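Local coordinates for protein exodeoxyribonuclease (Neisseria meningitidis, PDB 2JC5) that probably cleaves the DNA backbone at abasic sites as a magnesium- or manganese-dependent AP endonuclease of the exonuclease III family in DNA repair, at residues 97-102 and 140-145; 230-235 and 254-259. All blocks are in the same frame, centred on the assembly; numbering follows the deposited sequence.

Interaction 1. Residues 97-102 and 140-145; sequences RCDFGR and EGRDIV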
loop_
_atom_site.group_PDB
_atom_site.type_symbol
_atom_site.label_atom_id
_atom_site.label_comp_id
_atom_site.label_asym_id
_atom_site.label_seq_id
_atom_site.Cartn_x
_atom_site.Cartn_y
_atom_site.Cartn_z
ATOM N N ARG A 97 9.120 5.079 -5.397
ATOM C CA ARG A 97 8.303 5.837 -6.346
ATOM C C ARG A 97 8.791 5.586 -7.758
ATOM O O ARG A 97 9.980 5.722 -8.029
ATOM C CB ARG A 97 8.402 7.324 -6.052
ATOM C CG ARG A 97 7.718 8.204 -7.078
ATOM C CD ARG A 97 7.754 9.663 -6.707
ATOM N NE ARG A 97 7.249 10.496 -7.800
ATOM C CZ ARG A 97 6.884 11.770 -7.689
ATOM N NH1 ARG A 97 6.939 12.409 -6.534
ATOM N NH2 ARG A 97 6.426 12.414 -8.755
ATOM N N CYS A 98 7.871 5.247 -8.647
ATOM C CA CYS A 98 8.181 5.064 -10.067
ATOM C C CYS A 98 7.355 6.011 -10.914
ATOM O O CYS A 98 6.139 6.113 -10.740
ATOM C CB CYS A 98 7.927 3.628 -10.480
ATOM S SG CYS A 98 9.092 2.480 -9.766
ATOM N N ASP A 99 8.033 6.708 -11.826
ATOM C CA ASP A 99 7.409 7.677 -12.728
ATOM C C ASP A 99 7.344 7.144 -14.161
ATOM O O ASP A 99 8.302 6.543 -14.670
ATOM C CB ASP A 99 8.206 8.989 -12.749
ATOM C CG ASP A 99 8.294 9.668 -11.407
ATOM O OD1 ASP A 99 7.478 9.367 -10.509
ATOM O OD2 ASP A 99 9.209 10.508 -11.264
ATOM N N PHE A 100 6.203 7.375 -14.797
ATOM C CA PHE A 100 5.960 6.994 -16.180
ATOM C C PHE A 100 5.328 8.202 -16.854
ATOM O O PHE A 100 4.120 8.421 -16.742
ATOM C CB PHE A 100 4.995 5.815 -16.276
ATOM C CG PHE A 100 5.335 4.661 -15.379
ATOM C CD1 PHE A 100 4.914 4.653 -14.060
ATOM C CD2 PHE A 100 6.057 3.565 -15.854
ATOM C CE1 PHE A 100 5.222 3.582 -13.209
ATOM C CE2 PHE A 100 6.354 2.494 -15.022
ATOM C CZ PHE A 100 5.932 2.485 -13.712
ATOM N N GLY A 101 6.136 9.025 -17.512
ATOM C CA GLY A 101 5.634 10.290 -18.004
ATOM C C GLY A 101 5.087 11.088 -16.833
ATOM O O GLY A 101 5.772 11.254 -15.829
ATOM N N ARG A 102 3.825 11.491 -16.922
ATOM C CA ARG A 102 3.187 12.282 -15.882
ATOM C C ARG A 102 2.491 11.461 -14.793
ATOM O O ARG A 102 1.865 12.040 -13.915
ATOM C CB ARG A 102 2.214 13.257 -16.531
ATOM C CG ARG A 102 2.923 14.343 -17.339
ATOM C CD ARG A 102 3.596 15.370 -16.434
ATOM N NE ARG A 102 2.573 16.211 -15.816
ATOM C CZ ARG A 102 2.823 17.221 -14.986
ATOM N NH1 ARG A 102 4.056 17.467 -14.578
ATOM N NH2 ARG A 102 1.819 17.924 -14.506
ATOM N N GLU A 140 2.411 18.939 -7.167
ATOM C CA GLU A 140 3.137 18.735 -8.428
ATOM C C GLU A 140 2.238 18.907 -9.659
ATOM O O GLU A 140 2.717 19.251 -10.738
ATOM C CB GLU A 140 3.778 17.348 -8.482
ATOM C CG GLU A 140 4.910 17.109 -7.479
ATOM C CD GLU A 140 5.522 15.716 -7.587
ATOM O OE1 GLU A 140 5.537 15.167 -8.700
ATOM O OE2 GLU A 140 6.004 15.168 -6.565
ATOM N N GLY A 141 0.944 18.627 -9.508
ATOM C CA GLY A 141 0.010 18.687 -10.625
ATOM C C GLY A 141 0.064 17.495 -11.562
ATOM O O GLY A 141 -0.534 17.525 -12.632
ATOM N N ARG A 142 0.790 16.461 -11.144
ATOM C CA ARG A 142 0.935 15.210 -11.884
ATOM C C ARG A 142 -0.125 14.214 -11.405
ATOM O O ARG A 142 -0.837 14.451 -10.419
ATOM C CB ARG A 142 2.311 14.595 -11.583
ATOM C CG ARG A 142 3.493 15.363 -12.108
ATOM C CD ARG A 142 4.783 14.766 -11.567
ATOM N NE ARG A 142 4.858 13.350 -11.847
ATOM C CZ ARG A 142 5.415 12.811 -12.913
ATOM N NH1 ARG A 142 6.003 13.567 -13.832
ATOM N NH2 ARG A 142 5.372 11.512 -13.061
ATOM N N ASP A 143 -0.200 13.084 -12.091
ATOM C CA ASP A 143 -1.127 12.025 -11.721
ATOM C C ASP A 143 -0.406 11.058 -10.811
ATOM O O ASP A 143 0.560 10.449 -11.219
ATOM C CB ASP A 143 -1.599 11.330 -12.971
ATOM C CG ASP A 143 -2.255 12.275 -13.934
ATOM O OD1 ASP A 143 -3.145 13.052 -13.515
ATOM O OD2 ASP A 143 -1.861 12.261 -15.130
ATOM N N ILE A 144 -0.877 10.904 -9.580
ATOM C CA ILE A 144 -0.153 10.088 -8.600
ATOM C C ILE A 144 -1.078 9.137 -7.869
ATOM O O ILE A 144 -2.178 9.524 -7.443
ATOM C CB ILE A 144 0.593 10.959 -7.564
ATOM C CG1 ILE A 144 1.471 11.995 -8.264
ATOM C CG2 ILE A 144 1.450 10.065 -6.633
ATOM C CD1 ILE A 144 2.202 12.918 -7.337
ATOM N N VAL A 145 -0.634 7.886 -7.745
ATOM C CA VAL A 145 -1.290 6.895 -6.902
ATOM C C VAL A 145 -0.302 6.490 -5.820
ATOM O O VAL A 145 0.762 5.964 -6.139
ATOM C CB VAL A 145 -1.733 5.655 -7.693
ATOM C CG1 VAL A 145 -2.498 4.665 -6.779
ATOM C CG2 VAL A 145 -2.614 6.075 -8.875
HETATM O O HOH W 1 6.600 16.038 -15.039
HETATM O O HOH W 2 2.267 20.501 -13.251
HETATM O O HOH W 3 5.038 18.571 -11.857
#
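Arg-97 reaches Glu-140 because its chain leaves the strand with CG trans to the backbone nitrogen (chi1 173°) and runs extended to NE, while Glu-140, extended beyond CG, comes from the opposite direction. The result is an end-on bidentate salt bridge at one end of the strands of one sheet of the DNase I-like fold, where the hairpin of strands 95-100 and 103-109 meets the entry to strand 143-147 after helix 117-139. Arg-97 NH1 bonds Glu-140 OE2 at 2.9 Å, and NH2 bonds OE1 at the same length; both bonds are nearly straight, both use syn lone pairs, and the two flat groups are almost coplanar, 7° apart. Arg-97 NE donates to Asp-99 OD1 at 2.9 Å, nearly in the guanidinium plane, so the group is fixed against rotation along two edges. Arg-142 joins this salt-bridge network only loosely, through long contacts to Glu-140 and Asp-99, the latter between charges with no N-H aimed at the oxygen. Ser-104 OG adds hydrogen bonds with Arg-97, Arg-142 and Asp-99.

Arg-142 bends at chi3 (54°), which turns its guanidinium toward the hairpin turn. There NH2 donates to Gly-101 O at 2.8 Å, tilted from the carbonyl plane, and NH1 makes a weaker bond to the same oxygen, while Arg-102 C lies over one face of the group. The positive ends of Arg-97 and Arg-142 approach closely, a proximity probably offset by Glu-140 and Asp-99.

Toward solvent, Arg-102 bends at chi2 and chi3 and lays one guanidinium face over Arg-142 CG, with Arg-102 NH1 3.3 Å from Arg-142 CG. Water joins NH1 of Arg-102 to NH1 of Arg-142, and two more waters tie the Arg-102 group to Glu-140 O. Beneath, the backbones meet directly: Asp-143 N donates to Arg-102 O at 2.9 Å.

Interaction 2. Residues 230-235 and 254-259; sequences AAKAVS and YDYAAE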
loop_
_atom_site.group_PDB
_atom_site.type_symbol
_atom_site.label_atom_id
_atom_site.label_comp_id
_atom_site.label_asym_id
_atom_site.label_seq_id
_atom_site.Cartn_x
_atom_site.Cartn_y
_atom_site.Cartn_z
ATOM N N ALA A 230 -8.295 10.327 -10.058
ATOM C CA ALA A 230 -9.375 9.735 -9.256
ATOM C C ALA A 230 -10.674 9.700 -10.059
ATOM O O ALA A 230 -11.422 8.739 -9.979
ATOM C CB ALA A 230 -9.568 10.483 -7.952
ATOM N N ALA A 231 -10.921 10.759 -10.829
ATOM C CA ALA A 231 -12.116 10.844 -11.694
ATOM C C ALA A 231 -12.102 9.837 -12.841
ATOM O O ALA A 231 -13.115 9.656 -13.509
ATOM C CB ALA A 231 -12.254 12.256 -12.269
ATOM N N LYS A 232 -10.964 9.199 -13.066
ATOM C CA LYS A 232 -10.796 8.189 -14.101
ATOM C C LYS A 232 -10.934 6.750 -13.577
ATOM O O LYS A 232 -10.971 5.806 -14.358
ATOM C CB LYS A 232 -9.449 8.394 -14.809
ATOM C CG LYS A 232 -9.446 9.721 -15.562
ATOM C CD LYS A 232 -8.224 10.010 -16.372
ATOM C CE LYS A 232 -8.513 11.173 -17.355
ATOM N NZ LYS A 232 -9.716 10.987 -18.274
ATOM N N ALA A 233 -11.015 6.578 -12.260
ATOM C CA ALA A 233 -11.209 5.254 -11.664
ATOM C C ALA A 233 -12.570 4.715 -12.054
ATOM O O ALA A 233 -13.575 5.383 -11.839
ATOM C CB ALA A 233 -11.105 5.328 -10.137
ATOM N N VAL A 234 -12.593 3.503 -12.603
ATOM C CA VAL A 234 -13.845 2.878 -13.054
ATOM C C VAL A 234 -14.362 1.735 -12.168
ATOM O O VAL A 234 -15.561 1.470 -12.115
ATOM C CB VAL A 234 -13.764 2.415 -14.523
ATOM C CG1 VAL A 234 -13.610 3.618 -15.448
ATOM C CG2 VAL A 234 -12.648 1.423 -14.737
ATOM N N SER A 235 -13.467 1.065 -11.458
ATOM C CA SER A 235 -13.860 -0.010 -10.578
ATOM C C SER A 235 -12.724 -0.416 -9.673
ATOM O O SER A 235 -11.573 -0.065 -9.895
ATOM C CB SER A 235 -14.332 -1.215 -11.381
ATOM O OG SER A 235 -13.235 -1.830 -11.983
ATOM N N TYR A 254 -8.189 2.086 -13.715
ATOM C CA TYR A 254 -8.279 3.484 -14.104
ATOM C C TYR A 254 -8.351 3.604 -15.622
ATOM O O TYR A 254 -7.624 2.941 -16.340
ATOM C CB TYR A 254 -7.038 4.246 -13.626
ATOM C CG TYR A 254 -6.822 4.206 -12.128
ATOM C CD1 TYR A 254 -6.077 3.185 -11.544
ATOM C CD2 TYR A 254 -7.325 5.210 -11.306
ATOM C CE1 TYR A 254 -5.878 3.143 -10.174
ATOM C CE2 TYR A 254 -7.127 5.181 -9.946
ATOM C CZ TYR A 254 -6.410 4.149 -9.377
ATOM O OH TYR A 254 -6.214 4.103 -8.019
ATOM N N ASP A 255 -9.242 4.461 -16.105
ATOM C CA ASP A 255 -9.313 4.764 -17.537
ATOM C C ASP A 255 -8.241 5.797 -17.841
ATOM O O ASP A 255 -8.521 6.989 -17.920
ATOM C CB ASP A 255 -10.696 5.283 -17.885
ATOM C CG ASP A 255 -10.849 5.595 -19.340
ATOM O OD1 ASP A 255 -9.979 5.163 -20.114
ATOM O OD2 ASP A 255 -11.847 6.263 -19.699
ATOM N N TYR A 256 -7.008 5.315 -17.987
ATOM C CA TYR A 256 -5.818 6.164 -18.031
ATOM C C TYR A 256 -4.657 5.451 -18.718
ATOM O O TYR A 256 -4.508 4.236 -18.611
ATOM C CB TYR A 256 -5.412 6.545 -16.618
ATOM C CG TYR A 256 -4.239 7.480 -16.513
ATOM C CD1 TYR A 256 -4.409 8.856 -16.513
ATOM C CD2 TYR A 256 -2.946 6.986 -16.425
ATOM C CE1 TYR A 256 -3.326 9.715 -16.409
ATOM C CE2 TYR A 256 -1.880 7.831 -16.307
ATOM C CZ TYR A 256 -2.067 9.199 -16.305
ATOM O OH TYR A 256 -0.972 10.038 -16.201
ATOM N N ALA A 257 -3.873 6.232 -19.455
ATOM C CA ALA A 257 -2.564 5.827 -19.955
ATOM C C ALA A 257 -1.616 7.013 -19.903
ATOM O O ALA A 257 -2.045 8.164 -19.961
ATOM C CB ALA A 257 -2.682 5.309 -21.374
ATOM N N ALA A 258 -0.322 6.716 -19.806
ATOM C CA ALA A 258 0.696 7.748 -19.682
ATOM C C ALA A 258 1.179 8.278 -21.030
ATOM O O ALA A 258 2.064 9.114 -21.088
ATOM C CB ALA A 258 1.860 7.230 -18.835
ATOM N N GLU A 259 0.587 7.780 -22.104
ATOM C CA GLU A 259 0.851 8.267 -23.461
ATOM C C GLU A 259 -0.447 8.220 -24.249
ATOM O O GLU A 259 -0.481 8.594 -25.428
ATOM C CB GLU A 259 1.900 7.403 -24.150
ATOM C CG GLU A 259 1.512 5.968 -24.302
ATOM C CD GLU A 259 2.521 5.164 -25.104
ATOM O OE1 GLU A 259 3.724 5.194 -24.754
ATOM O OE2 GLU A 259 2.103 4.495 -26.079
ATOM O OXT GLU A 259 -1.460 7.793 -23.676
HETATM O O HOH W 4 -9.021 8.979 -19.732
#
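Ala-233 packs against Tyr-254 where the edge strand 233-238 begins beside the end of strand 250-254, the close side of the contact. The two residues form an antiparallel non-hydrogen-bonded pair with CA atoms 4.2 Å apart and side chains on the same face of the sheet. Ala-233 CB lies 4.0 Å from Tyr-254 CD2; Met-191 of helix 191-195 touches both residues, and the buried tyrosine hydroxyl is hydrogen-bonded to Gln-223.

One residue on, Asp-255 N donates to Lys-232 O at 2.8 Å. The bond is almost straight at hydrogen, 177°, although the donor stands above the carbonyl plane. Lys-232 belongs to the type I turn spanning Ala-230 to Ala-233, and Asp-255 centres an inverse gamma turn, so the bond joins two turns.

Beyond it the contact opens to solvent. The lysine chain runs past Asp-255 O, its CD 3.4 Å from that oxygen and 4.0 Å from Tyr-256 CD1, at the edge of the ring. A bend at chi4 (-55°) sets NZ beside a water, which it meets at 2.6 Å and which in turn donates to Asp-255 O. Asp-255 OD2, 5.4 Å from Lys-232 NZ, is not in direct contact with it. Backbone pairing and apolar packing therefore define the inner register, whereas water carries the lysine N-H to a backbone carbonyl, a link probably more adaptable than a direct hydrogen bond.

Overall arrangement
Interactions 1 and 2 follow one another along the chain, the first closing before the second opens, and their centres lie 13 Å apart on the same side of the chain's centre. Each belongs to a different sheet of the DNase I-like fold: 97-102 and 140-145 lie on the sheet containing strands 95-100, 103-109 and 143-147, whereas 230-235 leads into outermost strand 233-238 of the other, and 254-259 runs off the end of strand 250-254. They touch directly: Asp-143 OD2 and Tyr-256 OH, 2.6 Å apart, are probably hydrogen-bonded, and Ala-258 CB packs on Phe-100 O. The C-terminal segment thus bridges the two sheets, and interaction 1 lies away from the metal site.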